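Local coordinates for uncharacterized conserved protein (Staphylococcus epidermidis, PDB 3FRM), which is of unknown function but carries a GNAT-type acetyltransferase domain and so may transfer an acyl group from a coenzyme A thioester, at residues A[209-212]-A[213-217]; A[197-201]-A[202-206]; A[57-60]-A[61-65]. All blocks are in the same frame, centred on the assembly; numbering follows the deposited sequence.

Contact 1: A[209-212]-A[213-217]; sequences QAYV and GRMAN
Tyr211 meets Arg214 on one flank and Met215, a selenomethionine, on the other in a contact between successive turns of helix 204-216, the helix of the beta-alpha-beta unit formed with strands 188-195 and 221-225 in the GNAT domain. Four backbone hydrogen bonds hold the turns together: Gly213 N to Gln209 O, Arg214 N to Ala210 O, Met215 N to Tyr211 O (2.9 Å) and Ala216 N to Val212 O. The Tyr211 ring stands out between its two neighbours because CG lies anti to the backbone N (chi1 -173°). Met215 SE comes to the ring edge, 3.8 Å from Tyr211 CE2, in a Met-aromatic contact; the line from SE to the ring centroid lies 75° off the normal. The selenomethionine chain then bends, carrying its methyl back to the helix, where Met215 CE rests 3.5 Å from Val212 CA and 4.0 Å from Val212 CG1. Arg214 also folds back along the helix. Its guanidinium lays one face over Ala210 O and Tyr211 CA, while Arg214 NH2 approaches Tyr211 CD1 obliquely at 3.4 Å; ring and guanidinium planes stand 80° apart, so the two groups do not stack. Asn217 then turns to positive phi, and the Arg219 side chain hydrogen-bonds to Met215 O and Ala216 O. Val212 packs on Ile190 of strand 188-195 and Leu167 of strand 165-171, Met215 and Ala216 reach Ile188, Tyr211 also touches Leu167, and Gln209 and Ala216 meet helix 107-111.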
loop_
_atom_site.group_PDB
_atom_site.type_symbol
_atom_site.label_atom_id
_atom_site.label_comp_id
_atom_site.label_asym_id
_atom_site.label_seq_id
_atom_site.Cartn_x
_atom_site.Cartn_y
_atom_site.Cartn_z
ATOM N N GLN A 209 10.022 -4.751 -16.119
ATOM C CA GLN A 209 10.219 -5.797 -15.178
ATOM C C GLN A 209 10.792 -7.033 -15.873
ATOM O O GLN A 209 11.750 -7.618 -15.392
ATOM C CB GLN A 209 8.895 -6.104 -14.542
ATOM C CG GLN A 209 9.049 -6.737 -13.229
ATOM C CD GLN A 209 9.351 -5.722 -12.196
ATOM O OE1 GLN A 209 8.766 -4.662 -12.200
ATOM N NE2 GLN A 209 10.256 -6.039 -11.290
ATOM N N ALA A 210 10.199 -7.425 -17.000
ATOM C CA ALA A 210 10.682 -8.559 -17.751
ATOM C C ALA A 210 12.119 -8.391 -18.221
ATOM O O ALA A 210 12.859 -9.365 -18.307
ATOM C CB ALA A 210 9.772 -8.842 -18.960
ATOM N N TYR A 211 12.496 -7.166 -18.551
ATOM C CA TYR A 211 13.862 -6.862 -18.921
ATOM C C TYR A 211 14.801 -7.238 -17.767
ATOM O O TYR A 211 15.740 -8.022 -17.939
ATOM C CB TYR A 211 13.970 -5.363 -19.205
ATOM C CG TYR A 211 15.292 -4.959 -19.762
ATOM C CD1 TYR A 211 15.443 -4.714 -21.139
ATOM C CD2 TYR A 211 16.405 -4.797 -18.927
ATOM C CE1 TYR A 211 16.670 -4.355 -21.679
ATOM C CE2 TYR A 211 17.651 -4.428 -19.463
ATOM C CZ TYR A 211 17.763 -4.224 -20.847
ATOM O OH TYR A 211 18.965 -3.855 -21.385
ATOM N N VAL A 212 14.544 -6.661 -16.597
ATOM C CA VAL A 212 15.261 -7.011 -15.398
ATOM C C VAL A 212 15.273 -8.553 -15.245
ATOM O O VAL A 212 16.297 -9.170 -14.914
ATOM C CB VAL A 212 14.632 -6.281 -14.186
ATOM C CG1 VAL A 212 15.173 -6.810 -12.900
ATOM C CG2 VAL A 212 14.864 -4.722 -14.265
ATOM N N GLY A 213 14.139 -9.181 -15.541
ATOM C CA GLY A 213 14.009 -10.615 -15.410
ATOM C C GLY A 213 14.982 -11.357 -16.316
ATOM O O GLY A 213 15.554 -12.395 -15.901
ATOM N N ARG A 214 15.142 -10.845 -17.552
ATOM C CA ARG A 214 16.060 -11.432 -18.510
ATOM C C ARG A 214 17.501 -11.228 -18.069
ATOM O O ARG A 214 18.301 -12.148 -18.179
ATOM C CB ARG A 214 15.819 -10.935 -19.952
ATOM C CG ARG A 214 14.532 -11.485 -20.590
ATOM C CD ARG A 214 14.333 -11.029 -22.031
ATOM N NE ARG A 214 14.486 -9.582 -22.211
ATOM C CZ ARG A 214 13.507 -8.688 -22.106
ATOM N NH1 ARG A 214 12.263 -9.073 -21.826
ATOM N NH2 ARG A 214 13.778 -7.396 -22.282
HETATM N N MSE A 215 17.825 -10.062 -17.520
HETATM C CA MSE A 215 19.143 -9.899 -16.922
HETATM C C MSE A 215 19.379 -10.860 -15.779
HETATM O O MSE A 215 20.487 -11.339 -15.600
HETATM C CB MSE A 215 19.366 -8.502 -16.378
HETATM C CG MSE A 215 19.371 -7.444 -17.394
HETATM SE SE MSE A 215 19.549 -5.725 -16.478
HETATM C CE MSE A 215 18.625 -6.044 -14.808
ATOM N N ALA A 216 18.358 -11.151 -14.987
ATOM C CA ALA A 216 18.616 -11.907 -13.775
ATOM C C ALA A 216 19.168 -13.306 -14.013
ATOM O O ALA A 216 19.853 -13.862 -13.148
ATOM C CB ALA A 216 17.390 -11.947 -12.911
ATOM N N ASN A 217 18.877 -13.877 -15.183
ATOM C CA ASN A 217 19.101 -15.297 -15.445
ATOM C C ASN A 217 18.180 -16.158 -14.590
ATOM O O ASN A 217 16.970 -16.064 -14.735
ATOM C CB ASN A 217 20.562 -15.686 -15.242
ATOM C CG ASN A 217 21.393 -15.418 -16.447
ATOM O OD1 ASN A 217 22.038 -14.358 -16.541
ATOM N ND2 ASN A 217 21.381 -16.363 -17.408
#

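Contact 2: A[197-201]-A[202-206]; sequences EEFQH and QGIGS. With SO4 (sulfate ion), chain H.
Phe199 touches Gln202 and Ile204 in the turn that leads into helix 204-216, where Gln200, Gly203 and Gly205 match the Q-x-x-G-x-G signature of GNAT acetyltransferases. Gln202 comes first. Its CG takes the crowded position between backbone N and carbonyl carbon (chi1 75°), and the extended chain runs back along the Phe199 backbone. Gln202 CG lies 3.6 Å from Phe199 O, and Gln202 NE2 comes obliquely to the ring, 3.8 Å from Phe199 CD1; amide and ring planes are 51° apart. Beside it, Arg91 of the second subunit hydrogen-bonds to Gln200 O. Gly203 holds the N-cap position at positive phi, and its N donates to O4 of a bound sulfate (2.7 Å). Ile204 turns inward: its CD1 rests 3.6 Å from Phe199 CB, and both side chains pack on Val176 of strand 174-183. Gly205, lacking a side chain, allows the sulfate close to its backbone, though its bond to O3 is weak. With Ser206 N and Arg237, these helix-start amides form an anion site consistent with that for the coenzyme A pyrophosphate in relatives. Ser206 closes the turn, its OG donating weakly to Gly203 O (3.3 Å) while its N reaches sulfate O3 at 3.2 Å.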
loop_
_atom_site.group_PDB
_atom_site.type_symbol
_atom_site.label_atom_id
_atom_site.label_comp_id
_atom_site.label_asym_id
_atom_site.label_seq_id
_atom_site.Cartn_x
_atom_site.Cartn_y
_atom_site.Cartn_z
ATOM N N GLU A 197 3.002 9.143 -14.419
ATOM C CA GLU A 197 1.610 8.859 -14.125
ATOM C C GLU A 197 0.832 8.566 -15.393
ATOM O O GLU A 197 0.266 7.469 -15.572
ATOM C CB GLU A 197 0.958 9.986 -13.368
ATOM C CG GLU A 197 0.047 9.510 -12.225
ATOM C CD GLU A 197 -0.826 10.643 -11.625
ATOM O OE1 GLU A 197 -0.320 11.773 -11.328
ATOM O OE2 GLU A 197 -2.039 10.382 -11.440
ATOM N N GLU A 198 0.842 9.537 -16.284
ATOM C CA GLU A 198 0.188 9.398 -17.574
ATOM C C GLU A 198 0.520 8.101 -18.342
ATOM O O GLU A 198 -0.226 7.677 -19.223
ATOM C CB GLU A 198 0.446 10.648 -18.426
ATOM C CG GLU A 198 1.911 11.013 -18.562
ATOM C CD GLU A 198 2.418 12.029 -17.512
ATOM O OE1 GLU A 198 2.820 13.131 -17.949
ATOM O OE2 GLU A 198 2.439 11.751 -16.272
ATOM N N PHE A 199 1.604 7.432 -18.008
ATOM C CA PHE A 199 1.928 6.229 -18.757
ATOM C C PHE A 199 1.782 4.970 -17.937
ATOM O O PHE A 199 2.293 3.902 -18.311
ATOM C CB PHE A 199 3.329 6.318 -19.340
ATOM C CG PHE A 199 3.451 7.269 -20.519
ATOM C CD1 PHE A 199 3.175 6.834 -21.805
ATOM C CD2 PHE A 199 3.858 8.574 -20.324
ATOM C CE1 PHE A 199 3.306 7.694 -22.893
ATOM C CE2 PHE A 199 3.987 9.465 -21.410
ATOM C CZ PHE A 199 3.710 9.031 -22.693
ATOM N N GLN A 200 1.052 5.067 -16.841
ATOM C CA GLN A 200 0.816 3.890 -16.040
ATOM C C GLN A 200 -0.362 3.006 -16.557
ATOM O O GLN A 200 -1.194 3.417 -17.389
ATOM C CB GLN A 200 0.656 4.274 -14.580
ATOM C CG GLN A 200 1.883 5.019 -14.011
ATOM C CD GLN A 200 1.753 5.363 -12.538
ATOM O OE1 GLN A 200 0.705 5.178 -11.936
ATOM N NE2 GLN A 200 2.837 5.872 -11.939
ATOM N N HIS A 201 -0.378 1.775 -16.057
ATOM C CA HIS A 201 -1.382 0.743 -16.308
ATOM C C HIS A 201 -1.455 0.414 -17.766
ATOM O O HIS A 201 -2.484 -0.026 -18.220
ATOM C CB HIS A 201 -2.771 1.157 -15.831
ATOM C CG HIS A 201 -2.748 2.086 -14.665
ATOM N ND1 HIS A 201 -2.374 1.683 -13.402
ATOM C CD2 HIS A 201 -3.044 3.404 -14.566
ATOM C CE1 HIS A 201 -2.463 2.700 -12.566
ATOM N NE2 HIS A 201 -2.867 3.756 -13.247
ATOM N N GLN A 202 -0.385 0.616 -18.514
ATOM C CA GLN A 202 -0.452 0.232 -19.942
ATOM C C GLN A 202 0.702 -0.643 -20.451
ATOM O O GLN A 202 0.939 -0.730 -21.665
ATOM C CB GLN A 202 -0.700 1.448 -20.846
ATOM C CG GLN A 202 0.475 2.357 -21.052
ATOM C CD GLN A 202 0.030 3.816 -21.377
ATOM O OE1 GLN A 202 -0.682 4.465 -20.583
ATOM N NE2 GLN A 202 0.454 4.324 -22.534
ATOM N N GLY A 203 1.381 -1.320 -19.524
ATOM C CA GLY A 203 2.297 -2.409 -19.876
ATOM C C GLY A 203 3.740 -1.980 -19.866
ATOM O O GLY A 203 4.653 -2.799 -20.017
ATOM N N ILE A 204 3.950 -0.684 -19.683
ATOM C CA ILE A 204 5.293 -0.158 -19.595
ATOM C C ILE A 204 6.102 -0.697 -18.409
ATOM O O ILE A 204 7.269 -1.087 -18.601
ATOM C CB ILE A 204 5.285 1.342 -19.636
ATOM C CG1 ILE A 204 4.656 1.782 -20.975
ATOM C CG2 ILE A 204 6.689 1.852 -19.417
ATOM C CD1 ILE A 204 4.395 3.301 -21.037
ATOM N N GLY A 205 5.519 -0.692 -17.198
ATOM C CA GLY A 205 6.166 -1.291 -16.034
ATOM C C GLY A 205 6.388 -2.797 -16.261
ATOM O O GLY A 205 7.443 -3.359 -15.931
ATOM N N SER A 206 5.438 -3.499 -16.843
ATOM C CA SER A 206 5.759 -4.911 -16.960
ATOM C C SER A 206 6.875 -5.185 -18.024
ATOM O O SER A 206 7.646 -6.115 -17.859
ATOM C CB SER A 206 4.514 -5.747 -17.131
ATOM O OG SER A 206 4.152 -5.673 -18.476
HETATM S S SO4 H . 1.964 -2.096 -16.028
HETATM O O1 SO4 H . 2.303 -3.518 -16.059
HETATM O O2 SO4 H . 1.576 -1.835 -14.651
HETATM O O3 SO4 H . 3.147 -1.357 -16.445
HETATM O O4 SO4 H . 0.813 -1.807 -16.882
#

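Contact 3: A[57-60]-A[61-65]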
loop_
_atom_site.group_PDB
_atom_site.type_symbol
_atom_site.label_atom_id
_atom_site.label_comp_id
_atom_site.label_asym_id
_atom_site.label_seq_id
_atom_site.Cartn_x
_atom_site.Cartn_y
_atom_site.Cartn_z
ATOM N N ILE A 57 19.849 6.736 21.005
ATOM C CA ILE A 57 19.488 8.073 20.530
ATOM C C ILE A 57 20.596 9.051 20.723
ATOM O O ILE A 57 20.845 9.892 19.848
ATOM C CB ILE A 57 18.240 8.605 21.218
ATOM C CG1 ILE A 57 17.035 8.149 20.411
ATOM C CG2 ILE A 57 18.215 10.138 21.250
ATOM C CD1 ILE A 57 15.834 7.895 21.260
ATOM N N GLU A 58 21.265 8.949 21.867
ATOM C CA GLU A 58 22.259 9.967 22.248
ATOM C C GLU A 58 23.524 9.852 21.405
ATOM O O GLU A 58 23.933 10.802 20.821
ATOM C CB GLU A 58 22.573 9.895 23.738
ATOM C CG GLU A 58 21.449 10.386 24.636
ATOM C CD GLU A 58 20.942 11.777 24.218
ATOM O OE1 GLU A 58 21.744 12.752 24.147
ATOM O OE2 GLU A 58 19.721 11.892 23.951
ATOM N N VAL A 59 24.090 8.658 21.336
ATOM C CA VAL A 59 25.089 8.280 20.343
ATOM C C VAL A 59 24.772 8.775 18.963
ATOM O O VAL A 59 25.579 9.493 18.409
ATOM C CB VAL A 59 25.353 6.727 20.262
ATOM C CG1 VAL A 59 26.603 6.475 19.419
ATOM C CG2 VAL A 59 25.594 6.188 21.623
ATOM N N GLN A 60 23.603 8.433 18.417
ATOM C CA GLN A 60 23.303 8.788 17.004
ATOM C C GLN A 60 23.196 10.273 16.849
ATOM O O GLN A 60 23.710 10.812 15.874
ATOM C CB GLN A 60 22.032 8.154 16.440
ATOM C CG GLN A 60 22.022 8.177 14.920
ATOM C CD GLN A 60 20.729 7.684 14.313
ATOM O OE1 GLN A 60 19.877 8.458 13.978
ATOM N NE2 GLN A 60 20.576 6.382 14.186
ATOM N N LYS A 61 22.524 10.918 17.807
ATOM C CA LYS A 61 22.363 12.381 17.832
ATOM C C LYS A 61 23.736 13.072 17.724
ATOM O O LYS A 61 23.927 14.029 16.958
ATOM C CB LYS A 61 21.584 12.819 19.090
ATOM C CG LYS A 61 21.280 14.336 19.173
ATOM C CD LYS A 61 20.410 14.783 20.422
ATOM C CE LYS A 61 19.202 13.805 20.626
ATOM N NZ LYS A 61 18.386 14.031 21.917
ATOM N N LYS A 62 24.717 12.552 18.457
ATOM C CA LYS A 62 26.088 13.111 18.407
ATOM C C LYS A 62 26.786 12.838 17.077
ATOM O O LYS A 62 27.318 13.736 16.433
ATOM C CB LYS A 62 26.907 12.574 19.565
ATOM C CG LYS A 62 26.789 13.438 20.803
ATOM C CD LYS A 62 27.824 13.076 21.862
ATOM C CE LYS A 62 27.222 12.182 22.997
ATOM N NZ LYS A 62 26.400 12.942 23.997
HETATM N N MSE A 63 26.759 11.604 16.623
HETATM C CA MSE A 63 27.361 11.325 15.342
HETATM C C MSE A 63 26.818 12.227 14.273
HETATM O O MSE A 63 27.566 12.797 13.496
HETATM C CB MSE A 63 27.125 9.874 14.937
HETATM C CG MSE A 63 27.935 8.989 15.796
HETATM SE SE MSE A 63 28.016 7.108 15.326
HETATM C CE MSE A 63 28.793 7.101 13.542
ATOM N N HIS A 64 25.505 12.326 14.216
ATOM C CA HIS A 64 24.886 12.967 13.107
ATOM C C HIS A 64 25.196 14.442 13.161
ATOM O O HIS A 64 25.645 15.032 12.132
ATOM C CB HIS A 64 23.395 12.661 13.097
ATOM C CG HIS A 64 23.050 11.338 12.466
ATOM N ND1 HIS A 64 21.753 10.962 12.186
ATOM C CD2 HIS A 64 23.835 10.324 12.017
ATOM C CE1 HIS A 64 21.758 9.774 11.600
ATOM N NE2 HIS A 64 23.005 9.362 11.497
ATOM N N LEU A 65 25.018 15.061 14.338
ATOM C CA LEU A 65 25.332 16.494 14.418
ATOM C C LEU A 65 26.798 16.783 14.090
ATOM O O LEU A 65 27.130 17.819 13.540
ATOM C CB LEU A 65 24.973 17.082 15.777
ATOM C CG LEU A 65 23.479 17.260 16.002
ATOM C CD1 LEU A 65 23.212 17.663 17.475
ATOM C CD2 LEU A 65 22.956 18.337 15.035
HETATM O O HOH W 1 23.540 13.163 22.460
#
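Glu58 and Lys61 form a salt bridge on the outer side of helix 50-66, their side chains running alongside each other in the same direction. Lys61 NZ reaches Glu58 OE2 at 3.2 Å on the syn side of the carboxylate, 22° out of its plane, after a bend at chi3 (-45°) that also sets Lys61 CE 3.8 Å from Ile57 CG2. A water donates to Glu58 O (2.9 Å) and Glu58 OE1 and accepts from Lys62 NZ (3.3 Å), linking carboxylate, backbone and a second lysine. Beneath these charges lie the helical bonds, among them the nearly straight one from Met63 N to Val59 O (3.0 Å) and that from His64 N to Gln60 O. On the buried side, Gln60 CG sits over the centre of one His64 ring face, 3.7 Å from the centroid, a CH-pi contact. Beyond CG the amide passes out over the CE1 rim, its plane 30° from that of the ring, bringing Gln60 OE1 to 3.3 Å from His64 CE1. Gln60 OE1 is held by Ser73 N and His64 ND1 by His71 O, whereas the buried His64 NE2 has no partner in the model. Helix 50-66 is the crossover of the beta-alpha-beta unit with strands 41-44 and 72-75: Ile57 and Gln60 pack on Phe74, Val59 and Gln60 on Trp42; beyond the unit, Met63 and His64 reach Leu29 of strand 25-29.

Contacts 1 and 2 share helix 204-216: contact 2 lies at its N-terminal end, near the surface, contact 1 along its more buried C-terminal half, their centres 18 Å apart. Contact 3 belongs to helix 50-66, on the opposite side of the chain's centre, its centre about 41 Å from that of contact 1, in the other acetyltransferase-like region. Chemistry follows place. Backbone amides in contact 2 point at an anion, while the loop before them meets the second subunit; the amides of contacts 1 and 3 are spent on helical bonds. Both of those helices belong to beta-alpha-beta units, but contact 1 relies on apolar and selenium-aromatic packing, while contact 3 divides into a solvent-side charge network and a buried amide-imidazole pair.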